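Local coordinates for protein endo-1,4-beta-xylanase 1 (Hypocrea jecorina, PDB 1XYN) that cleaves internal beta-1,4-xylosidic bonds in the main chain of xylan, a plant cell wall hemicellulose, releasing xylooligosaccharides and xylose, at residues Asp6-Thr11 with Val15-Ser20; Tyr76-Asp81 with Gln140-Ala145. All blocks are in the same frame, centred on the assembly; numbering follows the deposited sequence.

Contact 1: Asp6-Thr11 with Val15-Ser20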
loop_
_atom_site.group_PDB
_atom_site.type_symbol
_atom_site.label_atom_id
_atom_site.label_comp_id
_atom_site.label_asym_id
_atom_site.label_seq_id
_atom_site.Cartn_x
_atom_site.Cartn_y
_atom_site.Cartn_z
ATOM N N ASP A 6 16.038 -9.821 9.988
ATOM C CA ASP A 6 16.192 -9.713 8.549
ATOM C C ASP A 6 14.903 -9.171 7.935
ATOM O O ASP A 6 13.848 -9.816 7.968
ATOM C CB ASP A 6 16.559 -11.082 7.957
ATOM C CG ASP A 6 16.507 -11.111 6.433
ATOM O OD1 ASP A 6 16.624 -10.046 5.792
ATOM O OD2 ASP A 6 16.352 -12.216 5.870
ATOM N N GLN A 7 14.996 -7.951 7.421
ATOM C CA GLN A 7 13.876 -7.291 6.778
ATOM C C GLN A 7 13.851 -7.770 5.340
ATOM O O GLN A 7 14.785 -7.514 4.581
ATOM C CB GLN A 7 14.069 -5.769 6.838
ATOM C CG GLN A 7 13.071 -4.949 6.024
ATOM C CD GLN A 7 11.617 -5.281 6.331
ATOM O OE1 GLN A 7 10.744 -5.095 5.482
ATOM N NE2 GLN A 7 11.351 -5.768 7.539
ATOM N N ASN A 8 12.812 -8.514 4.982
ATOM C CA ASN A 8 12.691 -9.011 3.618
ATOM C C ASN A 8 11.274 -8.851 3.083
ATOM O O ASN A 8 10.438 -9.752 3.197
ATOM C CB ASN A 8 13.133 -10.467 3.526
ATOM C CG ASN A 8 13.229 -10.950 2.093
ATOM O OD1 ASN A 8 12.962 -10.202 1.146
ATOM N ND2 ASN A 8 13.636 -12.203 1.923
ATOM N N TYR A 9 11.028 -7.697 2.471
ATOM C CA TYR A 9 9.728 -7.373 1.911
ATOM C C TYR A 9 9.888 -7.063 0.433
ATOM O O TYR A 9 10.810 -6.362 0.037
ATOM C CB TYR A 9 9.139 -6.166 2.653
ATOM C CG TYR A 9 7.813 -5.678 2.130
ATOM C CD1 TYR A 9 6.619 -6.233 2.580
ATOM C CD2 TYR A 9 7.750 -4.646 1.192
ATOM C CE1 TYR A 9 5.389 -5.776 2.113
ATOM C CE2 TYR A 9 6.528 -4.180 0.714
ATOM C CZ TYR A 9 5.352 -4.750 1.180
ATOM O OH TYR A 9 4.140 -4.304 0.705
ATOM N N GLN A 10 9.003 -7.618 -0.384
ATOM C CA GLN A 10 9.033 -7.395 -1.824
ATOM C C GLN A 10 7.721 -7.839 -2.447
ATOM O O GLN A 10 7.115 -8.803 -1.991
ATOM C CB GLN A 10 10.246 -8.074 -2.481
ATOM C CG GLN A 10 10.625 -9.426 -1.916
ATOM C CD GLN A 10 11.889 -9.977 -2.561
ATOM O OE1 GLN A 10 11.913 -10.263 -3.759
ATOM N NE2 GLN A 10 12.944 -10.129 -1.768
ATOM N N THR A 11 7.277 -7.100 -3.463
ATOM C CA THR A 11 6.010 -7.359 -4.138
ATOM C C THR A 11 6.086 -7.881 -5.575
ATOM O O THR A 11 5.102 -8.399 -6.097
ATOM C CB THR A 11 5.111 -6.102 -4.104
ATOM O OG1 THR A 11 5.851 -4.964 -4.569
ATOM C CG2 THR A 11 4.636 -5.829 -2.687
ATOM N N VAL A 15 14.312 -8.988 -7.745
ATOM C CA VAL A 15 14.952 -8.513 -6.512
ATOM C C VAL A 15 15.785 -9.656 -5.923
ATOM O O VAL A 15 15.242 -10.651 -5.444
ATOM C CB VAL A 15 13.920 -8.024 -5.444
ATOM C CG1 VAL A 15 14.643 -7.598 -4.160
ATOM C CG2 VAL A 15 13.106 -6.851 -5.977
ATOM N N SER A 16 17.105 -9.515 -6.014
ATOM C CA SER A 16 18.048 -10.503 -5.509
ATOM C C SER A 16 18.645 -10.016 -4.195
ATOM O O SER A 16 19.611 -9.262 -4.182
ATOM C CB SER A 16 19.163 -10.715 -6.531
ATOM O OG SER A 16 18.638 -10.699 -7.849
ATOM N N TYR A 17 18.062 -10.461 -3.091
ATOM C CA TYR A 17 18.501 -10.077 -1.761
ATOM C C TYR A 17 19.349 -11.166 -1.104
ATOM O O TYR A 17 18.936 -12.318 -1.028
ATOM C CB TYR A 17 17.267 -9.774 -0.897
ATOM C CG TYR A 17 17.572 -9.492 0.554
ATOM C CD1 TYR A 17 18.543 -8.555 0.915
ATOM C CD2 TYR A 17 16.898 -10.174 1.569
ATOM C CE1 TYR A 17 18.839 -8.306 2.249
ATOM C CE2 TYR A 17 17.186 -9.932 2.900
ATOM C CZ TYR A 17 18.158 -9.000 3.233
ATOM O OH TYR A 17 18.454 -8.772 4.549
ATOM N N SER A 18 20.509 -10.779 -0.588
ATOM C CA SER A 18 21.409 -11.714 0.071
ATOM C C SER A 18 21.830 -11.229 1.455
ATOM O O SER A 18 22.788 -10.465 1.588
ATOM C CB SER A 18 22.659 -11.950 -0.779
ATOM O OG SER A 18 22.322 -12.382 -2.082
ATOM N N PRO A 19 21.088 -11.636 2.504
ATOM C CA PRO A 19 21.413 -11.239 3.878
ATOM C C PRO A 19 22.656 -11.969 4.389
ATOM O O PRO A 19 23.021 -13.031 3.888
ATOM C CB PRO A 19 20.165 -11.655 4.658
ATOM C CG PRO A 19 19.668 -12.838 3.895
ATOM C CD PRO A 19 19.822 -12.389 2.462
ATOM N N SER A 20 23.307 -11.385 5.387
ATOM C CA SER A 20 24.492 -11.987 5.962
ATOM C C SER A 20 24.586 -11.608 7.432
ATOM O O SER A 20 23.712 -10.919 7.975
ATOM C CB SER A 20 25.752 -11.563 5.188
ATOM O OG SER A 20 26.507 -10.579 5.877
#
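Tyr17 and Asp6 join the two beta sheets of the GH11 beta-jelly roll at one margin of the sandwich. Strand 5-10 belongs to the larger curled sheet and strand 14-19 to the five-stranded one. The short connection between them carries the chain from one sheet to the other. The segments run nearly antiparallel, but their axes stay 9.0 Å apart. Side chains therefore fill the gap, and no backbone hydrogen bond crosses it.

One hydrogen bond links the segments. Tyr17 OH donates to Asp6 OD1 at 2.6 Å, and reaches that oxygen from above the carboxylate plane, 41° out of it. The two side chains reach toward each other across the gap. Tyr17 has CG anti to the backbone N (chi1 174°), which sends the ring across to the carboxylate.

The other contacts are packing. The Asn8 amide lies beside Tyr17 CD2, with CG 3.8 Å from it, and the amide and ring planes are 64° apart. Pro19 CD lies over one face of the Tyr17 ring, toward its rim. Pro19 CG also comes within 3.9 Å of Asp6 OD2. Val36 and Val38 of strand 34-40 and Phe24 and Val26 of strand 23-30 also touch the tyrosine.

At the other end Gln10 meets Val15 with its amide, and OE1 is 3.4 Å from Val15 CB. The rotation of this amide is set within its own strand: Gln10 NE2 donates to a lone pair of Asn8 OD1 at 2.9 Å.

Contact 2: Tyr76-Asp81 with Gln140-Ala145. With CA (calcium ion), chain B.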
loop_
_atom_site.group_PDB
_atom_site.type_symbol
_atom_site.label_atom_id
_atom_site.label_comp_id
_atom_site.label_asym_id
_atom_site.label_seq_id
_atom_site.Cartn_x
_atom_site.Cartn_y
_atom_site.Cartn_z
ATOM N N TYR A 76 9.153 4.954 10.725
ATOM C CA TYR A 76 10.094 6.033 10.579
ATOM C C TYR A 76 11.255 5.722 9.653
ATOM O O TYR A 76 11.603 4.566 9.441
ATOM C CB TYR A 76 10.578 6.502 11.960
ATOM C CG TYR A 76 11.380 5.497 12.760
ATOM C CD1 TYR A 76 12.747 5.335 12.525
ATOM C CD2 TYR A 76 10.780 4.706 13.749
ATOM C CE1 TYR A 76 13.501 4.413 13.245
ATOM C CE2 TYR A 76 11.530 3.775 14.479
ATOM C CZ TYR A 76 12.891 3.638 14.215
ATOM O OH TYR A 76 13.666 2.731 14.902
ATOM N N TYR A 77 11.830 6.775 9.085
ATOM C CA TYR A 77 12.962 6.664 8.175
ATOM C C TYR A 77 13.956 7.749 8.523
ATOM O O TYR A 77 13.581 8.840 8.948
ATOM C CB TYR A 77 12.565 6.929 6.712
ATOM C CG TYR A 77 11.617 5.956 6.044
ATOM C CD1 TYR A 77 10.304 5.826 6.484
ATOM C CD2 TYR A 77 12.012 5.231 4.914
ATOM C CE1 TYR A 77 9.405 5.014 5.826
ATOM C CE2 TYR A 77 11.118 4.408 4.242
ATOM C CZ TYR A 77 9.809 4.308 4.708
ATOM O OH TYR A 77 8.884 3.515 4.069
ATOM N N ILE A 78 15.226 7.442 8.311
ATOM C CA ILE A 78 16.312 8.382 8.516
ATOM C C ILE A 78 17.130 8.122 7.266
ATOM O O ILE A 78 18.026 7.271 7.254
ATOM C CB ILE A 78 17.134 8.091 9.788
ATOM C CG1 ILE A 78 16.263 8.307 11.031
ATOM C CG2 ILE A 78 18.348 9.026 9.842
ATOM C CD1 ILE A 78 16.864 7.782 12.314
ATOM N N MET A 79 16.708 8.774 6.184
ATOM C CA MET A 79 17.340 8.633 4.882
ATOM C C MET A 79 18.703 9.267 4.796
ATOM O O MET A 79 18.846 10.461 5.016
ATOM C CB MET A 79 16.435 9.215 3.799
ATOM C CG MET A 79 15.262 8.341 3.456
ATOM S SD MET A 79 14.102 9.172 2.373
ATOM C CE MET A 79 12.572 8.734 3.192
ATOM N N GLU A 80 19.698 8.448 4.484
ATOM C CA GLU A 80 21.067 8.908 4.344
ATOM C C GLU A 80 21.338 9.164 2.885
ATOM O O GLU A 80 22.269 9.887 2.512
ATOM C CB GLU A 80 22.039 7.859 4.891
ATOM C CG GLU A 80 21.829 7.563 6.370
ATOM C CD GLU A 80 22.103 8.774 7.241
ATOM O OE1 GLU A 80 23.238 9.283 7.198
ATOM O OE2 GLU A 80 21.192 9.214 7.974
ATOM N N ASP A 81 20.451 8.620 2.064
ATOM C CA ASP A 81 20.547 8.749 0.631
ATOM C C ASP A 81 19.203 8.446 0.006
ATOM O O ASP A 81 18.432 7.647 0.533
ATOM C CB ASP A 81 21.589 7.768 0.132
ATOM C CG ASP A 81 21.978 8.001 -1.289
ATOM O OD1 ASP A 81 21.732 9.096 -1.842
ATOM O OD2 ASP A 81 22.545 7.050 -1.842
ATOM N N GLN A 140 19.296 8.821 18.467
ATOM C CA GLN A 140 18.665 9.619 19.525
ATOM C C GLN A 140 18.454 11.066 19.101
ATOM O O GLN A 140 17.437 11.661 19.430
ATOM C CB GLN A 140 19.462 9.582 20.829
ATOM C CG GLN A 140 18.978 8.544 21.832
ATOM C CD GLN A 140 17.511 8.684 22.216
ATOM O OE1 GLN A 140 17.111 9.638 22.879
ATOM N NE2 GLN A 140 16.708 7.700 21.832
ATOM N N ASN A 141 19.411 11.627 18.371
ATOM C CA ASN A 141 19.289 13.000 17.897
ATOM C C ASN A 141 18.019 13.175 17.059
ATOM O O ASN A 141 17.384 14.229 17.096
ATOM C CB ASN A 141 20.520 13.395 17.080
ATOM C CG ASN A 141 21.786 13.510 17.937
ATOM O OD1 ASN A 141 21.728 13.482 19.169
ATOM N ND2 ASN A 141 22.929 13.654 17.282
ATOM N N HIS A 142 17.648 12.138 16.315
ATOM C CA HIS A 142 16.446 12.186 15.495
ATOM C C HIS A 142 15.208 12.000 16.345
ATOM O O HIS A 142 14.218 12.691 16.148
ATOM C CB HIS A 142 16.507 11.150 14.373
ATOM C CG HIS A 142 17.571 11.442 13.363
ATOM N ND1 HIS A 142 17.367 12.284 12.294
ATOM C CD2 HIS A 142 18.877 11.083 13.313
ATOM C CE1 HIS A 142 18.499 12.437 11.631
ATOM N NE2 HIS A 142 19.430 11.719 12.230
ATOM N N PHE A 143 15.271 11.104 17.319
ATOM C CA PHE A 143 14.129 10.876 18.193
ATOM C C PHE A 143 13.842 12.127 19.045
ATOM O O PHE A 143 12.681 12.446 19.322
ATOM C CB PHE A 143 14.385 9.667 19.098
ATOM C CG PHE A 143 14.621 8.378 18.353
ATOM C CD1 PHE A 143 14.004 8.137 17.127
ATOM C CD2 PHE A 143 15.451 7.398 18.886
ATOM C CE1 PHE A 143 14.209 6.945 16.446
ATOM C CE2 PHE A 143 15.662 6.201 18.211
ATOM C CZ PHE A 143 15.038 5.975 16.990
ATOM N N ASN A 144 14.901 12.817 19.471
ATOM C CA ASN A 144 14.755 14.032 20.270
ATOM C C ASN A 144 14.132 15.131 19.411
ATOM O O ASN A 144 13.143 15.748 19.806
ATOM C CB ASN A 144 16.111 14.503 20.822
ATOM C CG ASN A 144 16.632 13.626 21.963
ATOM O OD1 ASN A 144 15.949 12.719 22.434
ATOM N ND2 ASN A 144 17.844 13.904 22.408
ATOM N N ALA A 145 14.692 15.332 18.218
ATOM C CA ALA A 145 14.202 16.342 17.277
ATOM C C ALA A 145 12.750 16.074 16.883
ATOM O O ALA A 145 11.943 17.000 16.767
ATOM C CB ALA A 145 15.072 16.375 16.055
HETATM CA CA CA B . 23.587 8.278 -3.939
#
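Ile78 of strand 74-79 packs on His142 of helix 139-148, and both side chains are buried. From Ile78 CB the chain splits into two branches. CG2, anti to the backbone N, lies over one face of the imidazole. It is 3.9 Å from the ring centroid and 16° off the normal, a CH-pi contact, with His142 NE2 as its nearest atom. CG1 follows the other branch and comes 4.1 Å from His142 CG. The tip, CD1, reaches the base of the ring, 3.9 Å from His142 CG and close to His142 CB. The isoleucine thus spans the imidazole from NE2 back to its attachment point. His142 ND1 is hydrogen-bonded to Ser126 OG, which should steady the ring's rotation.

One helix position on, Phe143 turns its edge to the face of Tyr76. The pair is T-shaped, with centroids 5.6 Å apart and planes at 83°. Phe143 CE1 comes down toward the rim of the tyrosine ring, 4.1 Å from Tyr76 CE1. Tyr76 OH has its hydrogen bond with Gln159 NE2.

At the far end of 76-81, Asp81 OD2 binds the calcium ion at 2.6 Å, together with His83. The helix packing is typical of the GH11 beta-jelly roll, whose single alpha helix lies against the outer, convex side of the curved sheet that forms the xylan cleft.

Contact 1 comes first along the chain, and both its segments precede those of contact 2. Their centres lie about 23 Å apart, on opposite sides of the chain's centre, and their nearest atoms are about 9 Å apart. Both reach the large curled sheet, through strand 5-10 in contact 1 and strand 74-79 in contact 2. Contact 1 joins that sheet to the five-stranded sheet at the surface. Contact 2 joins it to helix 139-148 through a buried contact. Between strands 5-10 and 74-79 the sheet includes strands 34-40, 155-166 and 60-70. Strand 155-166 carries Glu164, the predicted proton donor, and Glu75, the predicted nucleophile, lies on strand 74-79. The two contacts thus join different parts of the fold to the sheet that carries the predicted catalytic pair.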